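PDB 1UOC: Poly(A) ribonuclease POP2 from Saccharomyces cerevisiae, which acts as a 3'-exoribonuclease preferring poly(A) in vitro and is probably a catalytic subunit of the CCR4-NOT mRNA deadenylase, here its RNase D domain. Local coordinates for residues Ser84-Asn89 and Leu253-Phe258; Asp234-Pro239 and Cys259-Leu264; Gly90-Pro93 and Pro97-Trp100; Met266-Phe269 and Thr273-Ala276; Ser26-Ile31 and Ser142-Asp147. One frame throughout, in Å; residues are numbered along the deposited sequence.

Interaction 1 of 5, residues Ser84-Asn89 and Leu253-Phe258; sequences SLSDAN and LMLLSF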
# COMPACT_ATOMS: atom_id res chain seq x y z
N SER A 84 7.05 0.89 0.91
CA SER A 84 7.96 1.95 1.29
C SER A 84 8.11 1.88 2.81
O SER A 84 7.13 1.59 3.52
CB SER A 84 7.39 3.31 0.87
OG SER A 84 8.42 4.28 0.83
N LEU A 85 9.32 2.12 3.30
CA LEU A 85 9.59 2.08 4.73
C LEU A 85 10.15 3.39 5.27
O LEU A 85 10.89 4.09 4.57
CB LEU A 85 10.61 0.97 5.02
CG LEU A 85 10.12 -0.44 5.32
CD1 LEU A 85 9.17 -0.90 4.24
CD2 LEU A 85 11.33 -1.36 5.41
N SER A 86 9.79 3.71 6.51
CA SER A 86 10.29 4.90 7.19
C SER A 86 9.94 4.75 8.67
O SER A 86 9.21 3.84 9.05
CB SER A 86 9.64 6.17 6.65
OG SER A 86 8.36 6.37 7.26
N ASP A 87 10.47 5.65 9.50
CA ASP A 87 10.15 5.61 10.92
C ASP A 87 8.89 6.46 11.09
O ASP A 87 8.33 6.94 10.10
CB ASP A 87 11.33 6.15 11.77
CG ASP A 87 11.58 7.65 11.58
OD1 ASP A 87 12.63 8.12 12.09
OD2 ASP A 87 10.77 8.36 10.96
N ALA A 88 8.43 6.64 12.32
CA ALA A 88 7.20 7.39 12.57
C ALA A 88 7.25 8.84 12.10
O ALA A 88 6.22 9.42 11.76
CB ALA A 88 6.85 7.33 14.07
N ASN A 89 8.44 9.43 12.05
CA ASN A 89 8.56 10.82 11.63
C ASN A 89 8.88 10.99 10.16
O ASN A 89 9.21 12.09 9.72
CB ASN A 89 9.63 11.53 12.46
CG ASN A 89 9.22 11.67 13.91
OD1 ASN A 89 9.90 11.18 14.81
ND2 ASN A 89 8.10 12.35 14.15
N LEU A 253 4.53 8.00 -1.96
CA LEU A 253 3.74 9.21 -1.75
C LEU A 253 2.84 9.07 -0.54
O LEU A 253 2.66 10.00 0.25
CB LEU A 253 2.88 9.51 -3.00
CG LEU A 253 2.15 10.86 -3.05
CD1 LEU A 253 3.15 11.99 -2.85
CD2 LEU A 253 1.43 11.03 -4.39
N MET A 254 2.27 7.88 -0.42
CA MET A 254 1.37 7.51 0.66
C MET A 254 2.06 7.68 2.01
O MET A 254 1.55 8.37 2.89
CB MET A 254 0.98 6.04 0.47
CG MET A 254 -0.29 5.59 1.13
SD MET A 254 -0.58 3.83 0.80
CE MET A 254 -0.71 3.88 -0.99
N LEU A 255 3.22 7.05 2.17
CA LEU A 255 3.98 7.12 3.42
C LEU A 255 4.45 8.55 3.77
O LEU A 255 4.40 8.97 4.93
CB LEU A 255 5.19 6.19 3.33
CG LEU A 255 6.02 6.02 4.59
CD1 LEU A 255 5.15 5.38 5.68
CD2 LEU A 255 7.25 5.17 4.31
N LEU A 256 4.92 9.28 2.76
CA LEU A 256 5.38 10.66 2.94
C LEU A 256 4.22 11.49 3.46
O LEU A 256 4.36 12.28 4.40
CB LEU A 256 5.85 11.22 1.59
CG LEU A 256 7.31 11.53 1.28
CD1 LEU A 256 8.24 10.78 2.20
CD2 LEU A 256 7.56 11.19 -0.20
N SER A 257 3.07 11.31 2.83
CA SER A 257 1.87 12.03 3.20
C SER A 257 1.41 11.66 4.60
O SER A 257 1.07 12.54 5.39
CB SER A 257 0.76 11.77 2.18
OG SER A 257 1.10 12.31 0.91
N PHE A 258 1.41 10.38 4.92
CA PHE A 258 0.99 9.95 6.25
C PHE A 258 1.84 10.59 7.34
O PHE A 258 1.33 11.17 8.29
CB PHE A 258 1.09 8.43 6.41
CG PHE A 258 0.70 7.96 7.76
CD1 PHE A 258 -0.65 7.82 8.11
CD2 PHE A 258 1.67 7.72 8.74
CE1 PHE A 258 -1.02 7.47 9.41
CE2 PHE A 258 1.31 7.37 10.04
CZ PHE A 258 -0.04 7.24 10.37
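L255 lays one branch of its side chain between S84 and S86 on the strand. Its CG lies opposite the backbone N across the CA-CB bond (chi1 -174°), and this sends the isobutyl end outward from the helix onto the strand. CD2 does most of the touching. L255 CD2 sits 3.4 Å from S86 OG and 3.8 Å from S84 OG. S86 CB comes to 3.5 Å from the same L255 CD2, which is snug for two carbons. The strand runs nearly along the helix, with 27° between their directions and 8.5 Å between the axes of the short segments. S84 and S86 point toward the helix, while L85 between them points away.

This is helix-on-sheet packing in the RNase D-like (DEDD) nuclease fold: helix 247-264 covers one face of the central mixed sheet at strand 77-86. Strand 40-48 is the next strand, and L255 also touches S42 there.

Both serine hydroxyls have polar partners other than the leucine. S86 OG donates to the carbonyl O of D87 at 2.9 Å, in the carbonyl plane and on a lone pair. S84 OG is hydrogen-bonded to T99 OG1 and K92 NZ.

Interaction 2 of 5, residues Asp234-Pro239 and Cys259-Leu264; sequences DELGLP and CQLSKL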
# COMPACT_ATOMS: atom_id res chain seq x y z
N ASP A 234 -1.05 17.29 -2.62
CA ASP A 234 -0.95 18.69 -3.01
C ASP A 234 -1.11 19.61 -1.80
O ASP A 234 -0.29 20.51 -1.60
CB ASP A 234 -2.00 19.05 -4.06
CG ASP A 234 -1.73 18.41 -5.39
OD1 ASP A 234 -0.54 18.29 -5.76
OD2 ASP A 234 -2.71 18.04 -6.09
N GLU A 235 -2.15 19.38 -1.00
CA GLU A 235 -2.38 20.22 0.18
C GLU A 235 -1.18 20.21 1.12
O GLU A 235 -0.98 21.15 1.88
CB GLU A 235 -3.61 19.74 0.95
CG GLU A 235 -4.91 19.79 0.18
CD GLU A 235 -6.11 19.61 1.10
OE1 GLU A 235 -7.24 19.47 0.57
OE2 GLU A 235 -5.93 19.61 2.34
N LEU A 236 -0.40 19.14 1.11
CA LEU A 236 0.76 19.08 1.98
C LEU A 236 1.93 19.73 1.27
O LEU A 236 3.02 19.88 1.82
CB LEU A 236 1.08 17.63 2.34
CG LEU A 236 0.11 16.98 3.33
CD1 LEU A 236 0.25 15.47 3.29
CD2 LEU A 236 0.39 17.53 4.72
N GLY A 237 1.69 20.12 0.02
CA GLY A 237 2.72 20.77 -0.77
C GLY A 237 3.82 19.90 -1.33
O GLY A 237 4.98 20.32 -1.37
N LEU A 238 3.49 18.69 -1.76
CA LEU A 238 4.47 17.78 -2.34
C LEU A 238 4.46 17.94 -3.86
O LEU A 238 3.41 17.81 -4.49
CB LEU A 238 4.14 16.33 -1.98
CG LEU A 238 4.60 15.83 -0.61
CD1 LEU A 238 3.66 14.73 -0.16
CD2 LEU A 238 6.06 15.36 -0.68
N PRO A 239 5.62 18.25 -4.46
CA PRO A 239 5.71 18.43 -5.91
C PRO A 239 5.21 17.21 -6.66
O PRO A 239 5.36 16.09 -6.20
CB PRO A 239 7.20 18.67 -6.14
CG PRO A 239 7.59 19.38 -4.90
CD PRO A 239 6.91 18.56 -3.82
N CYS A 259 3.15 10.46 7.21
CA CYS A 259 4.06 10.99 8.21
C CYS A 259 4.04 12.53 8.31
O CYS A 259 4.22 13.07 9.40
CB CYS A 259 5.47 10.47 7.93
SG CYS A 259 5.62 8.69 8.17
N GLN A 260 3.82 13.21 7.20
CA GLN A 260 3.78 14.67 7.22
C GLN A 260 2.45 15.14 7.80
O GLN A 260 2.41 16.02 8.67
CB GLN A 260 3.96 15.23 5.82
CG GLN A 260 4.06 16.74 5.80
CD GLN A 260 5.41 17.25 6.28
OE1 GLN A 260 6.03 16.66 7.17
NE2 GLN A 260 5.87 18.35 5.69
N LEU A 261 1.35 14.57 7.30
CA LEU A 261 0.03 14.93 7.80
C LEU A 261 0.01 14.69 9.31
O LEU A 261 -0.50 15.51 10.08
CB LEU A 261 -1.06 14.09 7.13
CG LEU A 261 -2.52 14.40 7.53
CD1 LEU A 261 -2.86 15.84 7.19
CD2 LEU A 261 -3.46 13.44 6.80
N SER A 262 0.58 13.57 9.72
CA SER A 262 0.64 13.19 11.13
C SER A 262 1.45 14.19 11.94
O SER A 262 1.06 14.57 13.04
CB SER A 262 1.25 11.79 11.26
OG SER A 262 1.39 11.42 12.62
N LYS A 263 2.59 14.62 11.39
CA LYS A 263 3.46 15.58 12.06
C LYS A 263 2.79 16.94 12.25
O LYS A 263 2.80 17.50 13.35
CB LYS A 263 4.77 15.74 11.27
CG LYS A 263 5.79 16.71 11.87
CD LYS A 263 6.51 16.13 13.09
CE LYS A 263 5.62 16.11 14.34
NZ LYS A 263 6.32 15.52 15.53
N LEU A 264 2.22 17.48 11.18
CA LEU A 264 1.56 18.78 11.26
C LEU A 264 0.36 18.75 12.21
O LEU A 264 -0.04 19.77 12.75
CB LEU A 264 1.08 19.22 9.87
CG LEU A 264 2.08 19.40 8.73
CD1 LEU A 264 1.34 19.87 7.48
CD2 LEU A 264 3.15 20.40 9.10
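L236 holds its CG beside the backbone N and opposite the carbonyl carbon (chi1 -73°). CD1 continues the extended chain (chi2 163°), and the second branch, CD2, is the one turned onto helix 247-264. On that helix Q260 turns its CG opposite the backbone N, and its chain bends at the next bond. L264 takes the same first torsion as L236. The aliphatic parts of Q260 and L264 are thereby brought against one leucine.

L236 CD2 is the main point of contact. L236 CD2 lies 3.7 Å from L264 CD1 and 3.9 Å from Q260 CG. The L236 side chain lies alongside those of Q260 and L264 and runs against them. The same L236 CD2 is 4.0 Å from L261 CA, so the methyl also rests against the backbone of the helix. The other branch, L236 CD1, approaches L261 CB at 4.3 Å. The contact is made by carbon throughout, at ordinary packing distances.

Just after L236 the chain leaves helix 229-235 in a Schellman motif. G237 has positive phi (76°), and G237 N is bonded to D234 O at 2.6 Å.

The contact lies at the surface, where the end of helix 229-235 meets the last two turns of helix 247-264. L236 also reaches S257, one turn earlier on that helix, and L238 packs on L253 and S257. On another side L261 touches L200 and I207 of helix 200-207, so helix 247-264 is flanked there by both helices.

Interaction 3 of 5, residues Gly90-Pro93 and Pro97-Trp100; sequences GNKP and PSTW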
# COMPACT_ATOMS: atom_id res chain seq x y z
N GLY A 90 8.79 9.90 9.41
CA GLY A 90 9.06 9.97 7.98
C GLY A 90 10.52 9.95 7.57
O GLY A 90 10.84 10.17 6.40
N ASN A 91 11.41 9.71 8.53
CA ASN A 91 12.84 9.63 8.23
C ASN A 91 13.09 8.32 7.51
O ASN A 91 12.41 7.32 7.76
CB ASN A 91 13.66 9.64 9.51
CG ASN A 91 13.46 10.90 10.32
OD1 ASN A 91 13.46 10.86 11.55
ND2 ASN A 91 13.31 12.04 9.63
N LYS A 92 14.07 8.33 6.61
CA LYS A 92 14.44 7.16 5.84
C LYS A 92 15.96 7.03 5.82
O LYS A 92 16.68 7.99 6.11
CB LYS A 92 13.90 7.30 4.41
CG LYS A 92 12.37 7.25 4.30
CD LYS A 92 11.91 7.59 2.86
CE LYS A 92 10.55 6.97 2.51
NZ LYS A 92 10.62 5.48 2.27
N PRO A 93 16.48 5.83 5.52
CA PRO A 93 17.93 5.66 5.48
C PRO A 93 18.58 6.57 4.44
O PRO A 93 18.05 6.72 3.34
CB PRO A 93 18.09 4.17 5.14
CG PRO A 93 16.78 3.81 4.48
CD PRO A 93 15.79 4.55 5.31
N PRO A 97 18.10 2.04 -0.98
CA PRO A 97 16.66 2.15 -1.25
C PRO A 97 15.77 2.02 -0.01
O PRO A 97 16.06 1.26 0.91
CB PRO A 97 16.42 1.02 -2.24
CG PRO A 97 17.36 -0.04 -1.73
CD PRO A 97 18.62 0.77 -1.50
N SER A 98 14.67 2.76 -0.03
CA SER A 98 13.72 2.77 1.05
C SER A 98 12.30 2.53 0.47
O SER A 98 11.30 2.53 1.19
CB SER A 98 13.78 4.14 1.72
OG SER A 98 13.22 4.09 2.99
N THR A 99 12.24 2.35 -0.84
CA THR A 99 10.97 2.09 -1.52
C THR A 99 11.25 1.06 -2.59
O THR A 99 12.25 1.14 -3.29
CB THR A 99 10.40 3.37 -2.17
OG1 THR A 99 10.13 4.34 -1.16
CG2 THR A 99 9.08 3.06 -2.90
N TRP A 100 10.35 0.10 -2.72
CA TRP A 100 10.52 -0.97 -3.68
C TRP A 100 9.28 -1.11 -4.53
O TRP A 100 8.16 -0.84 -4.07
CB TRP A 100 10.74 -2.29 -2.94
CG TRP A 100 12.04 -2.35 -2.18
CD1 TRP A 100 13.24 -2.83 -2.63
CD2 TRP A 100 12.28 -1.85 -0.85
NE1 TRP A 100 14.21 -2.65 -1.68
CE2 TRP A 100 13.65 -2.05 -0.57
CE3 TRP A 100 11.47 -1.25 0.12
CZ2 TRP A 100 14.23 -1.67 0.64
CZ3 TRP A 100 12.04 -0.87 1.32
CH2 TRP A 100 13.41 -1.07 1.57
O HOH W 1 12.05 5.92 -0.32
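K92 NZ donates a hydrogen bond to S98 OG at 3.0 Å. K92 NZ gives a second bond, also 3.0 Å, to a water, which is in turn hydrogen-bonded to T99 OG1 at 2.6 Å. L85 O and S84 OG, both on strand 77-86, accept from K92 NZ as well. With four acceptors for three N-H groups, these bonds are probably shared. The water links lysine to threonine, while K92 NZ and T99 OG1 stand 3.6 Å apart.

The lysine chain reaches S98 alongside, not only by its end. K92 CG lies 3.5 Å from S98 OG. The chain runs extended from CB to CE and then bends at its last bond (chi4 -74°), which turns NZ in toward the serine. S98 OG is opposite its own backbone N (chi1 -161°) and faces the lysine. P93 closes the other side of this hydroxyl, with P93 CD 3.5 Å from S98 OG.

Both segments belong to the beta-hairpin connection from strand 77-86 to its antiparallel neighbour 99-103 in the central sheet of the nuclease fold, with T99 and W100 opening the second strand. K92 ties the connection back to that strand's start.

In the outer shell S84 OG is also bonded to T99 OG1. The aliphatic part of K92 touches L252 and L255 of helix 247-264. A methionine in its place would probably leave S98 OG, S84 OG, the water and L85 O without their shared donor. Farther out, the backbone N of K92 is held by the hydroxyl of Y13, and the backbone of S98 pairs with that of L85.

Interaction 4 of 5, residues Met266-Phe269 and Thr273-Ala276; sequences MHKF and TDFA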
# COMPACT_ATOMS: atom_id res chain seq x y z
N MET A 266 0.21 16.61 14.94
CA MET A 266 0.59 16.03 16.21
C MET A 266 -0.38 14.88 16.45
O MET A 266 -0.94 14.71 17.53
CB MET A 266 0.52 17.06 17.35
CG MET A 266 1.66 18.06 17.32
SD MET A 266 1.92 18.88 18.91
CE MET A 266 3.36 17.95 19.55
N HIS A 267 -0.57 14.11 15.38
CA HIS A 267 -1.44 12.94 15.33
C HIS A 267 -2.84 13.14 15.89
O HIS A 267 -3.45 12.19 16.38
CB HIS A 267 -0.75 11.75 16.01
CG HIS A 267 -0.89 11.73 17.50
ND1 HIS A 267 -0.19 12.57 18.33
CD2 HIS A 267 -1.68 10.98 18.30
CE1 HIS A 267 -0.55 12.34 19.58
NE2 HIS A 267 -1.45 11.38 19.59
N LYS A 268 -3.37 14.36 15.80
CA LYS A 268 -4.71 14.63 16.31
C LYS A 268 -5.67 15.09 15.22
O LYS A 268 -5.27 15.71 14.23
CB LYS A 268 -4.67 15.72 17.38
CG LYS A 268 -3.75 15.44 18.55
CD LYS A 268 -4.23 14.25 19.36
CE LYS A 268 -3.39 14.07 20.60
NZ LYS A 268 -3.85 12.90 21.41
N PHE A 269 -6.95 14.76 15.39
CA PHE A 269 -7.96 15.18 14.44
C PHE A 269 -8.31 16.62 14.84
O PHE A 269 -7.97 17.06 15.94
CB PHE A 269 -9.21 14.29 14.52
CG PHE A 269 -9.02 12.93 13.91
CD1 PHE A 269 -8.86 11.80 14.72
CD2 PHE A 269 -8.98 12.77 12.53
CE1 PHE A 269 -8.65 10.54 14.15
CE2 PHE A 269 -8.77 11.51 11.95
CZ PHE A 269 -8.60 10.40 12.76
N THR A 273 -9.19 14.56 19.14
CA THR A 273 -9.15 13.10 19.13
C THR A 273 -7.85 12.60 18.49
O THR A 273 -7.31 13.23 17.59
CB THR A 273 -10.35 12.52 18.34
OG1 THR A 273 -11.56 12.76 19.06
CG2 THR A 273 -10.18 11.02 18.13
N ASP A 274 -7.36 11.47 18.98
CA ASP A 274 -6.13 10.86 18.47
C ASP A 274 -6.42 10.00 17.24
O ASP A 274 -7.47 9.36 17.16
CB ASP A 274 -5.50 10.01 19.58
CG ASP A 274 -4.13 9.46 19.20
OD1 ASP A 274 -3.20 9.59 20.02
OD2 ASP A 274 -3.98 8.88 18.10
N PHE A 275 -5.50 10.01 16.28
CA PHE A 275 -5.63 9.21 15.05
C PHE A 275 -5.86 7.74 15.37
O PHE A 275 -6.61 7.05 14.68
CB PHE A 275 -4.36 9.31 14.18
CG PHE A 275 -4.27 10.56 13.35
CD1 PHE A 275 -3.13 10.79 12.57
CD2 PHE A 275 -5.29 11.51 13.33
CE1 PHE A 275 -3.02 11.94 11.78
CE2 PHE A 275 -5.18 12.66 12.55
CZ PHE A 275 -4.04 12.87 11.77
N ALA A 276 -5.19 7.27 16.42
CA ALA A 276 -5.27 5.88 16.85
C ALA A 276 -6.70 5.37 16.91
O ALA A 276 -6.94 4.18 16.72
CB ALA A 276 -4.60 5.71 18.20
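F269 N bonds to T273 O at 2.7 Å and F275 N to H267 O at 3.0 Å, both fairly straight with angles of 168° and 160° at the hydrogen, so the two segments are joined by a single beta bridge that pairs K268 with D274.

The side chains are led by two phenylalanines. They form an edge-to-face pair, with the edge of F275 turned toward the face of F269. The centroids of the F269 and F275 rings are 4.7 Å apart and the planes 59° apart. F275 CD2 stands over the middle of the F269 ring. One face of the F275 ring is covered by the backbone of H267. H267 CA makes a CH-pi contact there, 4.1 Å from the F275 centroid. The methyl CG2 of T273 touches F269 CD1 at 3.7 Å. V203 of helix 200-207 touches both phenylalanines.

D274 closes an Asx turn, in which D274 OD2 accepts from A276 N at 2.6 Å. The other carboxylate oxygen, D274 OD1, makes a long salt bridge with K268 NZ (3.6 Å), though its position is uncertain. K268 CA adds a CH...O contact to T273 O.

The contact combines a bridged backbone with an aromatic core. The backbone bonds and ring packing probably carry most of it, and the long K268-D274 salt bridge is likely to add less.

Interaction 5 of 5, residues Ser26-Ile31 and Ser142-Asp147; sequences SEFAVI and SQLLMD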
# COMPACT_ATOMS: atom_id res chain seq x y z
N SER A 26 17.62 -10.66 -2.26
CA SER A 26 18.55 -9.70 -1.69
C SER A 26 17.82 -8.44 -1.21
O SER A 26 18.19 -7.86 -0.19
CB SER A 26 19.63 -9.34 -2.72
OG SER A 26 19.05 -8.94 -3.94
N GLU A 27 16.78 -8.03 -1.93
CA GLU A 27 16.02 -6.84 -1.51
C GLU A 27 15.24 -7.14 -0.24
O GLU A 27 15.08 -6.26 0.62
CB GLU A 27 15.07 -6.37 -2.62
CG GLU A 27 15.79 -5.91 -3.87
CD GLU A 27 16.81 -4.81 -3.60
OE1 GLU A 27 17.73 -4.66 -4.43
OE2 GLU A 27 16.71 -4.09 -2.58
N PHE A 28 14.74 -8.36 -0.11
CA PHE A 28 14.01 -8.72 1.08
C PHE A 28 14.97 -8.84 2.26
O PHE A 28 14.57 -8.70 3.42
CB PHE A 28 13.23 -10.01 0.90
CG PHE A 28 11.75 -9.79 0.81
CD1 PHE A 28 11.12 -9.74 -0.42
CD2 PHE A 28 11.01 -9.52 1.96
CE1 PHE A 28 9.76 -9.41 -0.51
CE2 PHE A 28 9.66 -9.20 1.88
CZ PHE A 28 9.03 -9.14 0.64
N ALA A 29 16.24 -9.08 1.97
CA ALA A 29 17.24 -9.17 3.04
C ALA A 29 17.42 -7.76 3.60
O ALA A 29 17.54 -7.58 4.81
CB ALA A 29 18.56 -9.71 2.49
N VAL A 30 17.43 -6.76 2.71
CA VAL A 30 17.57 -5.36 3.12
C VAL A 30 16.32 -4.90 3.89
O VAL A 30 16.43 -4.21 4.89
CB VAL A 30 17.75 -4.43 1.90
CG1 VAL A 30 17.71 -2.96 2.34
CG2 VAL A 30 19.07 -4.74 1.20
N ILE A 31 15.14 -5.27 3.40
CA ILE A 31 13.89 -4.90 4.07
C ILE A 31 13.92 -5.44 5.50
O ILE A 31 13.60 -4.74 6.45
CB ILE A 31 12.67 -5.51 3.32
CG1 ILE A 31 12.49 -4.80 1.97
CG2 ILE A 31 11.40 -5.39 4.18
CD1 ILE A 31 11.47 -5.47 1.06
N SER A 142 4.97 -13.86 -1.44
CA SER A 142 4.16 -13.91 -0.22
C SER A 142 4.91 -14.63 0.89
O SER A 142 4.82 -14.25 2.05
CB SER A 142 2.81 -14.58 -0.50
OG SER A 142 2.87 -15.99 -0.34
N GLN A 143 5.66 -15.66 0.54
CA GLN A 143 6.41 -16.41 1.54
C GLN A 143 7.47 -15.49 2.16
O GLN A 143 7.65 -15.48 3.37
CB GLN A 143 7.06 -17.64 0.90
CG GLN A 143 7.60 -18.64 1.91
CD GLN A 143 6.51 -19.21 2.81
OE1 GLN A 143 5.50 -19.75 2.33
NE2 GLN A 143 6.71 -19.10 4.13
N LEU A 144 8.17 -14.72 1.33
CA LEU A 144 9.18 -13.81 1.84
C LEU A 144 8.54 -12.72 2.73
O LEU A 144 9.15 -12.26 3.70
CB LEU A 144 9.93 -13.17 0.67
CG LEU A 144 10.97 -14.07 -0.01
CD1 LEU A 144 11.65 -13.36 -1.18
CD2 LEU A 144 12.00 -14.48 1.02
N LEU A 145 7.32 -12.33 2.39
CA LEU A 145 6.60 -11.31 3.15
C LEU A 145 6.21 -11.85 4.52
O LEU A 145 6.27 -11.14 5.52
CB LEU A 145 5.35 -10.87 2.41
CG LEU A 145 4.55 -9.78 3.12
CD1 LEU A 145 5.44 -8.58 3.35
CD2 LEU A 145 3.34 -9.38 2.29
N MET A 146 5.82 -13.12 4.56
CA MET A 146 5.41 -13.76 5.81
C MET A 146 6.53 -13.78 6.83
O MET A 146 6.31 -13.52 8.02
CB MET A 146 4.95 -15.19 5.55
CG MET A 146 3.44 -15.37 5.51
SD MET A 146 2.63 -14.83 7.05
CE MET A 146 3.45 -15.92 8.24
N ASP A 147 7.74 -14.08 6.36
CA ASP A 147 8.91 -14.18 7.25
C ASP A 147 9.76 -12.91 7.34
O ASP A 147 10.80 -12.90 8.00
CB ASP A 147 9.80 -15.35 6.80
CG ASP A 147 9.03 -16.66 6.64
OD1 ASP A 147 8.25 -17.02 7.55
OD2 ASP A 147 9.21 -17.33 5.60
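F28 and L144 join two helices of the DEDD (RNase D-like) nuclease domain, 24-34 and 138-146, in helix-helix packing near the central sheet. F28 CA and L144 CA, 7.1 Å apart, are the nearest CA pair.

The CH-pi contact is the main one. L144 CB sits over the middle of the F28 ring, 3.7 Å from its centroid and 9° off the ring normal. I31 CD1, from the same helix as F28, lies over the opposite face. The ring is therefore held between a carbon of its own helix and one of the other. Its chi1 of -108° lies away from the usual staggered positions, and this carries the ring across to helix 138-146.

Apolar contacts extend this. L144 keeps its CG beside the backbone N (chi1 -76°), and the methyl L144 CD1 reaches 3.7 Å from F28 CD1. The two side chains are set at a slant. L145 adds a looser touch, with L145 CB 4.4 Å from F28 CZ. An alanine at F28 would probably open a gap between I31 and L144 and remove the ring that L144 CB and L145 rest on.

Around the pair, the F28 ring also meets that of F102 on strand 99-103. L145 continues to L170 of helix 165-174, and L144 packs back on L24 and Y25. A bound xenon lies about 7 Å from the L145 side chain.

Backbone atoms of L144 and L145 also approach the ring; the nearest is L144 O, 3.6 Å from F28 CE2.

How the interactions relate
Interactions 1, 3 and 5 are buried, interaction 4 is partly so, and interaction 2 lies at the surface. Interactions 1 and 2 use successive parts of helix 247-264, and interaction 4 follows that helix in the chain; S262 O probably bonds to H267 N between interactions 2 and 4. Interactions 1 and 3 meet on neighbouring inner strands 77-86 and 99-103, where S84 and L85 meet T99 and K92. E27 and W100 link interaction 3 to interaction 5. Chemistry varies with place: a leucine packs on strand serines in 1, carbon packing joins a helix end to a helix in 2 and two helices in 5, polar bonds hold the connection in 3, and backbone bonds with rings shape 4.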